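PDB 4MHR: ectoine dioxygenase from Sphingopyxis alaskensis, which catalyses the iron(II)- and 2-oxoglutarate-dependent hydroxylation of L-ectoine to 5-hydroxyectoine, a compatible solute that protects cells against osmotic stress. Local coordinates for residues Y13-R18 with D154-H159; A39-R44 with R124-D129; L57-S62 with T238-T243; D162-M167 with V274-E279; P181-L186 with F262-A267. One frame throughout, in Å; residues are numbered along the deposited sequence.

Contact 1: Y13-R18 with D154-H159; sequences YPSRQR and DFETWH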
# COMPACT_ATOMS: atom_id res chain seq x y z
N TYR A 13 19.16 5.61 4.18
CA TYR A 13 18.74 5.19 2.85
C TYR A 13 18.85 6.31 1.74
O TYR A 13 17.83 6.71 1.15
CB TYR A 13 17.26 4.70 3.02
CG TYR A 13 17.09 3.58 3.95
CD1 TYR A 13 17.60 2.35 3.65
CD2 TYR A 13 16.37 3.71 5.15
CE1 TYR A 13 17.48 1.29 4.52
CE2 TYR A 13 16.19 2.61 5.99
CZ TYR A 13 16.73 1.40 5.67
OH TYR A 13 16.55 0.28 6.47
N PRO A 14 20.08 6.79 1.42
CA PRO A 14 20.27 7.84 0.37
C PRO A 14 19.88 7.40 -1.00
O PRO A 14 20.20 6.28 -1.37
CB PRO A 14 21.77 8.13 0.41
CG PRO A 14 22.38 6.91 0.99
CD PRO A 14 21.37 6.28 1.92
N SER A 15 19.14 8.20 -1.73
CA SER A 15 18.78 7.83 -3.08
C SER A 15 18.68 9.11 -3.90
O SER A 15 18.57 10.21 -3.33
CB SER A 15 17.42 7.08 -3.10
OG SER A 15 17.04 6.68 -4.42
N ARG A 16 18.66 8.94 -5.23
CA ARG A 16 18.61 10.07 -6.17
C ARG A 16 19.75 11.09 -6.01
O ARG A 16 19.57 12.24 -6.33
CB ARG A 16 17.25 10.78 -6.12
CG ARG A 16 16.10 9.81 -6.08
CD ARG A 16 14.81 10.48 -6.34
NE ARG A 16 13.68 9.66 -5.92
CZ ARG A 16 12.45 10.11 -5.84
NH1 ARG A 16 12.15 11.36 -6.17
NH2 ARG A 16 11.47 9.31 -5.46
N GLN A 17 20.91 10.65 -5.54
CA GLN A 17 22.05 11.53 -5.32
C GLN A 17 23.08 11.26 -6.41
O GLN A 17 23.48 12.17 -7.11
CB GLN A 17 22.63 11.37 -3.89
CG GLN A 17 21.74 11.99 -2.81
CD GLN A 17 22.15 11.59 -1.39
OE1 GLN A 17 23.27 11.11 -1.18
NE2 GLN A 17 21.24 11.76 -0.42
N ARG A 18 23.46 10.00 -6.61
CA ARG A 18 24.37 9.62 -7.70
C ARG A 18 23.68 9.45 -9.05
O ARG A 18 22.43 9.43 -9.18
CB ARG A 18 25.11 8.32 -7.37
CG ARG A 18 25.84 8.28 -6.04
CD ARG A 18 26.73 9.50 -5.82
NE ARG A 18 27.80 9.23 -4.83
CZ ARG A 18 28.56 10.15 -4.24
NH1 ARG A 18 28.41 11.45 -4.49
NH2 ARG A 18 29.49 9.77 -3.38
N ASP A 154 7.44 1.89 -2.74
CA ASP A 154 6.85 3.06 -2.09
C ASP A 154 7.80 3.74 -1.13
O ASP A 154 7.81 4.97 -1.04
CB ASP A 154 5.62 2.63 -1.28
CG ASP A 154 4.46 2.13 -2.17
OD1 ASP A 154 4.32 2.62 -3.30
OD2 ASP A 154 3.69 1.28 -1.69
N PHE A 155 8.64 2.95 -0.43
CA PHE A 155 9.45 3.54 0.60
C PHE A 155 10.45 4.51 0.01
O PHE A 155 10.79 5.52 0.62
CB PHE A 155 10.12 2.49 1.45
CG PHE A 155 11.14 3.08 2.41
CD1 PHE A 155 10.69 3.73 3.57
CD2 PHE A 155 12.52 3.04 2.11
CE1 PHE A 155 11.60 4.31 4.44
CE2 PHE A 155 13.44 3.61 2.98
CZ PHE A 155 12.96 4.27 4.13
N GLU A 156 10.97 4.22 -1.19
CA GLU A 156 12.00 5.10 -1.77
C GLU A 156 11.42 6.50 -1.99
O GLU A 156 12.09 7.50 -1.70
CB GLU A 156 12.60 4.53 -3.05
CG GLU A 156 13.88 5.21 -3.55
CD GLU A 156 13.64 6.43 -4.48
OE1 GLU A 156 12.49 6.68 -4.79
OE2 GLU A 156 14.63 7.15 -4.82
N THR A 157 10.15 6.57 -2.44
CA THR A 157 9.44 7.84 -2.50
C THR A 157 9.11 8.44 -1.15
O THR A 157 9.32 9.65 -0.94
CB THR A 157 8.19 7.72 -3.34
OG1 THR A 157 8.61 7.43 -4.66
CG2 THR A 157 7.30 9.00 -3.31
N TRP A 158 8.54 7.65 -0.26
CA TRP A 158 8.18 8.15 1.06
C TRP A 158 9.40 8.74 1.79
O TRP A 158 9.31 9.75 2.45
CB TRP A 158 7.44 7.10 1.89
CG TRP A 158 6.14 6.70 1.29
CD1 TRP A 158 5.40 7.43 0.35
CD2 TRP A 158 5.40 5.48 1.51
NE1 TRP A 158 4.27 6.75 -0.00
CE2 TRP A 158 4.23 5.55 0.69
CE3 TRP A 158 5.64 4.33 2.27
CZ2 TRP A 158 3.27 4.53 0.65
CZ3 TRP A 158 4.72 3.28 2.22
CH2 TRP A 158 3.54 3.37 1.40
N HIS A 159 10.53 8.12 1.64
CA HIS A 159 11.73 8.57 2.28
C HIS A 159 12.26 9.86 1.59
O HIS A 159 12.38 10.91 2.22
CB HIS A 159 12.75 7.47 2.17
CG HIS A 159 14.07 7.81 2.78
ND1 HIS A 159 14.26 7.91 4.15
CD2 HIS A 159 15.25 8.12 2.21
CE1 HIS A 159 15.53 8.22 4.37
NE2 HIS A 159 16.15 8.34 3.22
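Tyr13 and Phe155 set their rings almost perpendicular, 85° between planes, where an N-terminal loop lies on helix 154-162 of the cupin fold, the helix that opens with the iron ligand Asp154. The CE2-CZ edge of Phe155 points at the face of Tyr13 in an offset edge-to-face pair with centroids 5.2 Å apart. One helical turn further, His159 receives Tyr13 CB over a ring face, a CH-pi contact 4.0 Å from the ring centroid. The rotation of this imidazole is fixed by hydrogen bonds from NE2 to Asp11 and from ND1 to Met164 O, while Tyr13 OH is held by Asp28.

Polar groups make the rest of the contact. A bend at chi2 (-88°) swings the Glu156 carboxylate toward Arg16, whose guanidinium meets it side-on and nearly coplanar: NE reaches the syn lone pair of OE2 at 2.9 Å, and NH2 lies 2.9 Å from OE1. An alanine in place of Arg16 would remove both bonds and would probably leave the buried Glu156 without its countercharge, and Glu161, the NH1 partner, without its salt bridge. OE2 of Glu156 is gripped a second time by Ser15 OG, in a very short hydrogen bond of 2.5 Å.

Contact 2: A39-R44 with R124-D129; sequences APISAR and RFLLGD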
# COMPACT_ATOMS: atom_id res chain seq x y z
N ALA A 39 -0.48 -12.76 19.31
CA ALA A 39 -0.45 -12.01 18.05
C ALA A 39 -1.72 -12.25 17.21
O ALA A 39 -2.29 -13.32 17.26
CB ALA A 39 0.78 -12.37 17.27
N PRO A 40 -2.12 -11.27 16.38
CA PRO A 40 -3.26 -11.37 15.48
C PRO A 40 -3.03 -12.20 14.23
O PRO A 40 -3.96 -12.42 13.50
CB PRO A 40 -3.57 -9.93 15.16
CG PRO A 40 -2.23 -9.24 15.22
CD PRO A 40 -1.48 -9.95 16.31
N ILE A 41 -1.82 -12.71 14.01
CA ILE A 41 -1.59 -13.63 12.90
C ILE A 41 -0.78 -14.81 13.44
O ILE A 41 -0.23 -14.73 14.52
CB ILE A 41 -0.81 -12.94 11.76
CG1 ILE A 41 0.47 -12.29 12.27
CG2 ILE A 41 -1.67 -11.85 11.07
CD1 ILE A 41 1.27 -11.62 11.14
N SER A 42 -0.70 -15.89 12.67
CA SER A 42 -0.06 -17.07 13.14
C SER A 42 1.45 -16.90 13.03
O SER A 42 1.94 -15.96 12.42
CB SER A 42 -0.51 -18.24 12.25
OG SER A 42 0.10 -18.09 10.98
N ALA A 43 2.22 -17.84 13.59
CA ALA A 43 3.67 -17.68 13.61
C ALA A 43 4.17 -17.84 12.17
O ALA A 43 5.02 -17.07 11.68
CB ALA A 43 4.31 -18.69 14.55
N ARG A 44 3.51 -18.69 11.43
CA ARG A 44 3.85 -18.81 10.01
C ARG A 44 3.52 -17.59 9.15
O ARG A 44 4.28 -17.28 8.24
CB ARG A 44 3.25 -20.07 9.41
CG ARG A 44 4.11 -21.31 9.75
CD ARG A 44 3.32 -22.62 9.60
NE ARG A 44 2.55 -22.69 8.34
CZ ARG A 44 1.35 -23.29 8.15
NH1 ARG A 44 0.71 -23.91 9.15
NH2 ARG A 44 0.79 -23.28 6.94
N ARG A 124 -0.44 -2.92 13.84
CA ARG A 124 0.23 -2.60 15.10
C ARG A 124 1.20 -3.75 15.47
O ARG A 124 2.22 -3.52 16.00
CB ARG A 124 -0.82 -2.42 16.23
CG ARG A 124 -1.61 -1.13 16.03
CD ARG A 124 -2.93 -1.14 16.82
NE ARG A 124 -2.58 -1.04 18.21
CZ ARG A 124 -2.60 -2.04 19.07
NH1 ARG A 124 -3.08 -3.23 18.76
NH2 ARG A 124 -2.13 -1.81 20.28
N PHE A 125 0.81 -4.99 15.23
CA PHE A 125 1.75 -6.13 15.45
C PHE A 125 3.00 -6.03 14.53
O PHE A 125 4.18 -6.05 14.96
CB PHE A 125 1.04 -7.47 15.20
CG PHE A 125 1.99 -8.61 15.26
CD1 PHE A 125 2.50 -9.00 16.46
CD2 PHE A 125 2.44 -9.25 14.10
CE1 PHE A 125 3.49 -10.00 16.51
CE2 PHE A 125 3.35 -10.26 14.15
CZ PHE A 125 3.89 -10.61 15.36
N LEU A 126 2.75 -5.97 13.24
CA LEU A 126 3.84 -6.01 12.25
C LEU A 126 4.79 -4.83 12.38
O LEU A 126 6.03 -4.98 12.16
CB LEU A 126 3.31 -6.07 10.81
CG LEU A 126 2.62 -7.38 10.47
CD1 LEU A 126 2.03 -7.29 9.07
CD2 LEU A 126 3.58 -8.55 10.53
N LEU A 127 4.24 -3.69 12.78
CA LEU A 127 5.02 -2.46 12.97
C LEU A 127 5.53 -2.20 14.43
O LEU A 127 6.38 -1.32 14.68
CB LEU A 127 4.28 -1.28 12.40
CG LEU A 127 3.86 -1.38 10.95
CD1 LEU A 127 3.10 -0.15 10.45
CD2 LEU A 127 5.11 -1.61 10.12
N GLY A 128 5.13 -3.06 15.34
CA GLY A 128 5.54 -3.05 16.74
C GLY A 128 5.27 -1.73 17.40
O GLY A 128 6.13 -1.22 18.00
N ASP A 129 4.11 -1.14 17.19
CA ASP A 129 3.88 0.24 17.63
C ASP A 129 2.41 0.57 17.44
O ASP A 129 1.71 -0.11 16.74
CB ASP A 129 4.73 1.22 16.78
CG ASP A 129 5.01 2.60 17.48
OD1 ASP A 129 4.49 2.79 18.57
OD2 ASP A 129 5.72 3.47 16.91
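The carbonyl oxygen of Phe125, the residue that supplies most of the 124-129 side of this contact, accepts two hydrogen bonds: one from Gly128 N at 3.2 Å, within its own helix end, and one from the hydroxyl of Ser33. Across the contact itself the interactions are apolar. Ala39 CB sits over one face of the Phe125 ring, toward its rim, in a CH-pi contact 4.0 Å from the ring centroid. Pro40 CD rests on Phe125 CB at 3.7 Å, so the proline lies at the root of the aromatic side chain. Here the lead-in to helix 43-52, with Ser42 as its N-cap, meets the C-terminal end of helix 117-127, which closes in a Schellman motif: Gly128 takes a positive phi and Asp129 N bonds back to Arg124 O. Ile41 places CG1 between its backbone N and carbonyl carbon (chi1 53°), which directs the extended branch inward. Its CD1 then touches both Phe125 CE2 and, crossing at about a right angle, Leu126 CD2, each at 3.9 Å.

Contact 3: L57-S62 with T238-T243; sequences LEDIFS and TGKPGT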
# COMPACT_ATOMS: atom_id res chain seq x y z
N LEU A 57 -4.67 -11.99 3.34
CA LEU A 57 -5.74 -12.40 4.29
C LEU A 57 -6.99 -12.61 3.50
O LEU A 57 -7.41 -11.69 2.76
CB LEU A 57 -5.98 -11.27 5.28
CG LEU A 57 -4.74 -10.85 5.99
CD1 LEU A 57 -5.03 -9.70 6.92
CD2 LEU A 57 -4.19 -12.05 6.76
N GLU A 58 -7.56 -13.81 3.58
CA GLU A 58 -8.82 -14.10 2.87
C GLU A 58 -9.98 -14.40 3.86
O GLU A 58 -9.72 -14.79 5.02
CB GLU A 58 -8.65 -15.34 2.01
CG GLU A 58 -7.46 -15.31 1.08
CD GLU A 58 -7.17 -16.70 0.51
OE1 GLU A 58 -6.24 -17.40 0.97
OE2 GLU A 58 -7.89 -17.11 -0.37
N ASP A 59 -11.22 -14.12 3.41
CA ASP A 59 -12.42 -14.43 4.19
C ASP A 59 -12.43 -13.80 5.54
O ASP A 59 -12.89 -14.40 6.48
CB ASP A 59 -12.59 -15.94 4.35
CG ASP A 59 -12.61 -16.64 3.04
OD1 ASP A 59 -13.32 -16.16 2.13
OD2 ASP A 59 -11.83 -17.60 2.87
N ILE A 60 -11.87 -12.60 5.69
CA ILE A 60 -11.97 -11.95 6.97
C ILE A 60 -13.20 -11.05 7.15
O ILE A 60 -13.48 -10.66 8.28
CB ILE A 60 -10.71 -11.16 7.30
CG1 ILE A 60 -10.40 -10.13 6.23
CG2 ILE A 60 -9.52 -12.09 7.49
CD1 ILE A 60 -9.46 -9.07 6.79
N PHE A 61 -13.81 -10.59 6.05
CA PHE A 61 -15.02 -9.72 6.08
C PHE A 61 -16.14 -10.62 5.59
O PHE A 61 -15.93 -11.44 4.70
CB PHE A 61 -14.90 -8.53 5.11
CG PHE A 61 -13.85 -7.52 5.50
CD1 PHE A 61 -14.03 -6.73 6.61
CD2 PHE A 61 -12.65 -7.43 4.79
CE1 PHE A 61 -13.04 -5.85 7.05
CE2 PHE A 61 -11.68 -6.51 5.18
CZ PHE A 61 -11.86 -5.74 6.32
N SER A 62 -17.33 -10.47 6.15
CA SER A 62 -18.49 -11.27 5.71
C SER A 62 -18.96 -10.79 4.36
O SER A 62 -18.61 -9.69 3.98
CB SER A 62 -19.67 -11.13 6.72
OG SER A 62 -20.23 -9.84 6.63
N THR A 238 -4.01 -12.87 -6.12
CA THR A 238 -5.34 -12.68 -6.70
C THR A 238 -6.32 -12.94 -5.59
O THR A 238 -5.93 -13.36 -4.50
CB THR A 238 -5.63 -13.58 -7.94
OG1 THR A 238 -5.29 -14.93 -7.64
CG2 THR A 238 -4.77 -13.15 -9.16
N GLY A 239 -7.58 -12.61 -5.83
CA GLY A 239 -8.60 -12.92 -4.89
C GLY A 239 -9.91 -12.27 -5.18
O GLY A 239 -10.01 -11.39 -6.01
N LYS A 240 -10.93 -12.72 -4.47
CA LYS A 240 -12.27 -12.13 -4.61
C LYS A 240 -12.36 -10.86 -3.78
O LYS A 240 -11.52 -10.61 -2.88
CB LYS A 240 -13.34 -13.14 -4.18
CG LYS A 240 -13.17 -13.64 -2.76
CD LYS A 240 -14.32 -14.54 -2.35
CE LYS A 240 -14.36 -14.75 -0.85
NZ LYS A 240 -13.22 -15.58 -0.41
N PRO A 241 -13.36 -10.04 -4.07
CA PRO A 241 -13.55 -8.85 -3.30
C PRO A 241 -13.55 -9.13 -1.79
O PRO A 241 -14.08 -10.16 -1.32
CB PRO A 241 -14.92 -8.37 -3.78
CG PRO A 241 -15.02 -8.85 -5.18
CD PRO A 241 -14.40 -10.19 -5.13
N GLY A 242 -12.91 -8.25 -1.02
CA GLY A 242 -12.79 -8.45 0.43
C GLY A 242 -11.44 -9.05 0.85
O GLY A 242 -11.02 -8.87 1.98
N THR A 243 -10.75 -9.68 -0.08
CA THR A 243 -9.33 -10.13 0.09
C THR A 243 -8.41 -8.96 0.36
O THR A 243 -8.56 -7.90 -0.24
CB THR A 243 -8.81 -10.92 -1.15
OG1 THR A 243 -9.64 -12.05 -1.40
CG2 THR A 243 -7.34 -11.41 -0.97
O HOH W 1 -10.74 -15.78 -1.06
O HOH W 2 -11.37 -13.26 0.65
O HOH W 3 -12.70 -10.86 3.53
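Asp59 and Lys240 form a salt bridge between two loops that flank the edge of the main cupin sheet: segment 57-62 leaves the outermost strand 54-57, while the loop segment 238-243 leads into the antiparallel neighbour of that strand, 244-248, through a type II beta turn from Lys240 to Thr243. The ionic contact is close, with Lys240 NZ 2.6 Å from Asp59 OD1. The ammonium comes from the syn side, 24° out of the carboxylate plane, and a bend at chi4 (-70°) turns it there from an otherwise extended lysine chain.

Water extends this link. One molecule accepts from Lys240 NZ at 2.6 Å and donates to Glu58 OE2, so the second acidic side chain is joined to the lysine indirectly. Another accepts from Asp59 N at 2.9 Å as well as from NZ, and donates to Thr243 OG1. A third accepts from Phe61 N and makes a weak bond to Gly242 O.

Van der Waals contact is slighter, and is made by carbon atoms against carbonyl oxygens: the Phe61 ring turns its edge to Gly242 O, 3.6 Å from CD2, and Thr243 CG2 lies 3.7 Å from Leu57 O. The turn is locked from within: Lys240 O accepts from Thr243 N at 3.0 Å and, in the carbonyl plane on a lone pair, from Thr243 OG1 at 2.8 Å.

Contact 4: D162-M167 with V274-E279; sequences DGMPRM and VSNRLE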
# COMPACT_ATOMS: atom_id res chain seq x y z
N ASP A 162 8.91 12.42 1.23
CA ASP A 162 8.06 12.79 2.34
C ASP A 162 8.83 12.87 3.67
O ASP A 162 8.28 13.34 4.67
CB ASP A 162 6.88 11.83 2.52
CG ASP A 162 6.00 11.73 1.32
OD1 ASP A 162 5.71 12.79 0.71
OD2 ASP A 162 5.57 10.55 0.98
N GLY A 163 10.08 12.43 3.66
CA GLY A 163 10.93 12.40 4.86
C GLY A 163 10.72 11.22 5.80
O GLY A 163 11.08 11.31 6.99
N MET A 164 10.18 10.09 5.28
CA MET A 164 9.93 8.94 6.18
C MET A 164 11.26 8.35 6.41
O MET A 164 11.90 7.91 5.47
CB MET A 164 8.91 7.92 5.59
CG MET A 164 8.76 6.67 6.37
SD MET A 164 7.67 5.43 5.60
CE MET A 164 6.09 6.22 5.53
N PRO A 165 11.70 8.29 7.70
CA PRO A 165 13.10 7.91 7.93
C PRO A 165 13.43 6.46 7.80
O PRO A 165 14.50 6.15 7.30
CB PRO A 165 13.38 8.33 9.40
CG PRO A 165 12.06 8.57 10.02
CD PRO A 165 11.01 8.72 8.93
N ARG A 166 12.52 5.58 8.25
CA ARG A 166 12.84 4.16 8.45
C ARG A 166 11.79 3.25 7.74
O ARG A 166 10.66 3.63 7.54
CB ARG A 166 12.89 3.78 9.92
CG ARG A 166 13.89 4.54 10.80
CD ARG A 166 15.29 4.11 10.44
NE ARG A 166 16.05 4.32 11.60
CZ ARG A 166 16.42 3.41 12.50
NH1 ARG A 166 16.19 2.12 12.40
NH2 ARG A 166 17.08 3.88 13.52
N MET A 167 12.17 2.01 7.46
CA MET A 167 11.22 1.05 6.85
C MET A 167 10.37 0.46 7.94
O MET A 167 10.72 -0.57 8.48
CB MET A 167 11.96 -0.04 6.09
CG MET A 167 12.76 0.55 4.91
SD MET A 167 13.56 -0.83 4.12
CE MET A 167 14.52 0.04 2.89
N VAL A 274 3.66 5.34 14.63
CA VAL A 274 3.73 6.75 15.17
C VAL A 274 5.15 7.22 15.48
O VAL A 274 5.44 8.37 15.26
CB VAL A 274 2.78 7.00 16.37
CG1 VAL A 274 1.32 6.73 16.03
CG2 VAL A 274 3.19 6.11 17.56
N SER A 275 6.05 6.31 15.90
CA SER A 275 7.47 6.59 16.10
C SER A 275 8.30 6.77 14.79
O SER A 275 9.40 7.29 14.81
CB SER A 275 8.12 5.48 17.00
OG SER A 275 8.11 4.22 16.35
N ASN A 276 7.76 6.43 13.64
CA ASN A 276 8.45 6.65 12.36
C ASN A 276 7.91 7.89 11.64
O ASN A 276 7.75 7.89 10.43
CB ASN A 276 8.20 5.41 11.51
CG ASN A 276 9.09 5.35 10.28
OD1 ASN A 276 10.24 5.75 10.30
ND2 ASN A 276 8.54 4.82 9.19
N ARG A 277 7.52 8.91 12.40
CA ARG A 277 6.78 10.05 11.85
C ARG A 277 7.72 10.84 10.93
O ARG A 277 8.91 10.80 11.06
CB ARG A 277 6.18 10.95 12.95
CG ARG A 277 7.13 12.04 13.42
CD ARG A 277 6.85 12.56 14.84
NE ARG A 277 6.87 14.03 14.90
CZ ARG A 277 7.91 14.81 14.56
NH1 ARG A 277 9.06 14.29 14.13
NH2 ARG A 277 7.78 16.12 14.65
N LEU A 278 7.15 11.55 9.98
CA LEU A 278 7.91 12.11 8.89
C LEU A 278 8.86 13.23 9.39
O LEU A 278 8.53 14.01 10.29
CB LEU A 278 6.93 12.65 7.88
CG LEU A 278 6.48 11.83 6.70
CD1 LEU A 278 6.53 10.32 6.90
CD2 LEU A 278 5.13 12.35 6.24
N GLU A 279 10.05 13.29 8.79
CA GLU A 279 10.97 14.45 8.92
C GLU A 279 10.95 15.32 7.66
O GLU A 279 10.07 15.16 6.79
CB GLU A 279 12.37 13.91 9.11
CG GLU A 279 12.34 12.60 9.84
CD GLU A 279 13.37 12.51 10.91
OE1 GLU A 279 14.53 12.18 10.58
OE2 GLU A 279 12.99 12.75 12.08
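The backbones of 162-166 and 276-279 run in roughly opposing directions, 138° apart, and are joined where Glu279 N gives a straight bond of 2.9 Å to Gly163 O, approaching from above the carbonyl plane, while Gly163 CA makes a CA-H...O contact with Glu279 O. Further along, the Asn276 amide bonds to both the N and the O of Arg166: ND2 donates to Arg166 O at 2.9 Å, tilted from the carbonyl plane, and OD1 accepts a weak bond from Arg166 N at 3.1 Å. Pro165 slides past this amide, its CD 3.4 Å from Asn276 OD1, and Met164 CB meets Leu278 CD1 at 3.6 Å. Met164 also packs on Trp158, a residue important for stabilising ectoine. Because Asn276 ND2 has a second acceptor in Asn272 OD1, donors and acceptors define which way the buried amide is turned.

Contact 5: P181-L186 with F262-A267; sequences PHNGPL and FPRANA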
# COMPACT_ATOMS: atom_id res chain seq x y z
N PRO A 181 -5.94 -13.52 -12.89
CA PRO A 181 -4.61 -13.42 -13.46
C PRO A 181 -4.57 -12.41 -14.67
O PRO A 181 -3.49 -11.96 -15.02
CB PRO A 181 -4.29 -14.86 -13.84
CG PRO A 181 -5.22 -15.68 -12.99
CD PRO A 181 -6.47 -14.90 -12.94
N HIS A 182 -5.73 -12.02 -15.20
CA HIS A 182 -5.79 -11.39 -16.55
C HIS A 182 -6.02 -9.91 -16.57
O HIS A 182 -5.75 -9.27 -17.63
CB HIS A 182 -6.87 -12.00 -17.38
CG HIS A 182 -6.85 -13.49 -17.37
ND1 HIS A 182 -5.78 -14.22 -17.81
CD2 HIS A 182 -7.75 -14.38 -16.91
CE1 HIS A 182 -6.01 -15.50 -17.61
NE2 HIS A 182 -7.22 -15.62 -17.10
N ASN A 183 -6.53 -9.34 -15.47
CA ASN A 183 -6.90 -7.93 -15.48
C ASN A 183 -5.85 -6.99 -14.86
O ASN A 183 -6.17 -6.00 -14.26
CB ASN A 183 -8.31 -7.68 -14.92
CG ASN A 183 -8.47 -7.97 -13.43
OD1 ASN A 183 -7.75 -8.76 -12.86
ND2 ASN A 183 -9.46 -7.37 -12.84
N GLY A 184 -4.59 -7.35 -14.99
CA GLY A 184 -3.49 -6.56 -14.42
C GLY A 184 -3.51 -6.48 -12.89
O GLY A 184 -3.50 -5.43 -12.36
N PRO A 185 -3.48 -7.62 -12.19
CA PRO A 185 -3.34 -7.59 -10.71
C PRO A 185 -1.97 -7.05 -10.29
O PRO A 185 -1.01 -7.02 -11.07
CB PRO A 185 -3.42 -9.07 -10.34
CG PRO A 185 -2.80 -9.79 -11.53
CD PRO A 185 -3.26 -8.97 -12.75
N LEU A 186 -1.88 -6.65 -9.03
CA LEU A 186 -0.62 -6.31 -8.41
C LEU A 186 0.38 -7.47 -8.50
O LEU A 186 0.07 -8.60 -8.20
CB LEU A 186 -0.90 -5.96 -6.92
CG LEU A 186 0.32 -5.43 -6.16
CD1 LEU A 186 0.75 -4.08 -6.71
CD2 LEU A 186 0.02 -5.31 -4.67
N PHE A 262 -12.82 -6.40 -17.48
CA PHE A 262 -13.11 -6.52 -16.04
C PHE A 262 -12.29 -5.48 -15.26
O PHE A 262 -11.05 -5.57 -15.28
CB PHE A 262 -12.72 -7.91 -15.55
CG PHE A 262 -13.41 -9.04 -16.28
CD1 PHE A 262 -14.81 -9.05 -16.43
CD2 PHE A 262 -12.68 -10.06 -16.85
CE1 PHE A 262 -15.44 -10.08 -17.13
CE2 PHE A 262 -13.31 -11.09 -17.54
CZ PHE A 262 -14.67 -11.11 -17.68
N PRO A 263 -12.95 -4.52 -14.57
CA PRO A 263 -12.29 -3.43 -13.85
C PRO A 263 -11.53 -3.94 -12.62
O PRO A 263 -11.77 -5.02 -12.15
CB PRO A 263 -13.45 -2.57 -13.39
CG PRO A 263 -14.50 -3.60 -13.08
CD PRO A 263 -14.38 -4.54 -14.25
N ARG A 264 -10.59 -3.15 -12.15
CA ARG A 264 -9.94 -3.39 -10.86
C ARG A 264 -10.26 -2.24 -9.97
O ARG A 264 -10.25 -1.08 -10.43
CB ARG A 264 -8.42 -3.40 -11.00
CG ARG A 264 -7.86 -4.73 -11.39
CD ARG A 264 -6.35 -4.69 -11.27
NE ARG A 264 -5.86 -4.80 -9.88
CZ ARG A 264 -5.23 -3.86 -9.16
NH1 ARG A 264 -4.98 -2.64 -9.65
NH2 ARG A 264 -4.85 -4.14 -7.91
N ALA A 265 -10.54 -2.54 -8.71
CA ALA A 265 -10.85 -1.49 -7.76
C ALA A 265 -10.38 -1.97 -6.36
O ALA A 265 -10.63 -3.10 -5.97
CB ALA A 265 -12.36 -1.20 -7.77
N ASN A 266 -9.73 -1.09 -5.62
CA ASN A 266 -9.28 -1.39 -4.30
C ASN A 266 -9.24 -0.15 -3.49
O ASN A 266 -9.19 1.00 -4.05
CB ASN A 266 -7.91 -2.03 -4.35
CG ASN A 266 -6.82 -1.03 -4.63
OD1 ASN A 266 -6.92 -0.25 -5.54
ND2 ASN A 266 -5.81 -1.01 -3.79
N ALA A 267 -9.32 -0.37 -2.17
CA ALA A 267 -9.01 0.63 -1.18
C ALA A 267 -7.59 0.33 -0.65
O ALA A 267 -7.31 -0.77 -0.16
CB ALA A 267 -10.05 0.55 -0.07
O HOH W 4 -4.27 -7.36 -7.02
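Over one face of the Arg264 guanidinium lies Leu186 N, 4.0 Å from NH2, whereas Gly184 O and Pro185 CA approach it obliquely. The Asn183 amide stands steeply to the guanidinium, with 77° between their planes, and meets the arginine nearer its backbone, ND2 coming within 3.4 Å of Arg264 CG. Asn183 CG sits between its backbone N and carbonyl carbon (chi1 67°), which points the amide across the arginine chain. There OD1 accepts from Thr180 N, and ND2 donates to Glu178 O and, weakly, to Phe262 O at 3.4 Å.

Arg264 begins strand 264-273, which runs between 131-141 and 169-175 in the large sheet of the double-stranded beta-helix (cupin) core. Its spacing from the iron ligand His253 matches the HX10R pattern of 2-oxoglutarate-dependent oxygenases, consistent with a place near the cosubstrate pocket. Lys141, which binds 2-oxoglutarate, lies beside it and donates from NZ to Gly184 O. The arginine chain passes the loop closely, CD lying 3.1 Å from Gly184 O. A leucine in place of Arg264 would lack the NE bond to Asn179 OD1 and would probably leave that amide free to turn. At the far end one water accepts from Leu186 N at 3.2 Å and, weakly, from Arg264 NH2 at 3.4 Å.

Overall arrangement
Contacts 1 and 4 form one cluster, their centres 12 Å apart and joined through helix 154-162 and the loop after it, on the side of the chain that carries Trp158. Contacts 3 and 5, with centres 14 Å apart, lie across the chain's centre from contact 4 and touch where Thr238 meets Pro181. Contact 2 stands between, its centre 19 Å from that of contact 3 and 20 Å from that of contact 4, and reaches contact 4 through Asp129 and Ser275. Along the chain, contact 2 nests within the loop closed by contact 1, contact 5 within that of contact 4, and contact 3 crosses all the others. Together they tie loops and helices round the cupin core that holds the iron site.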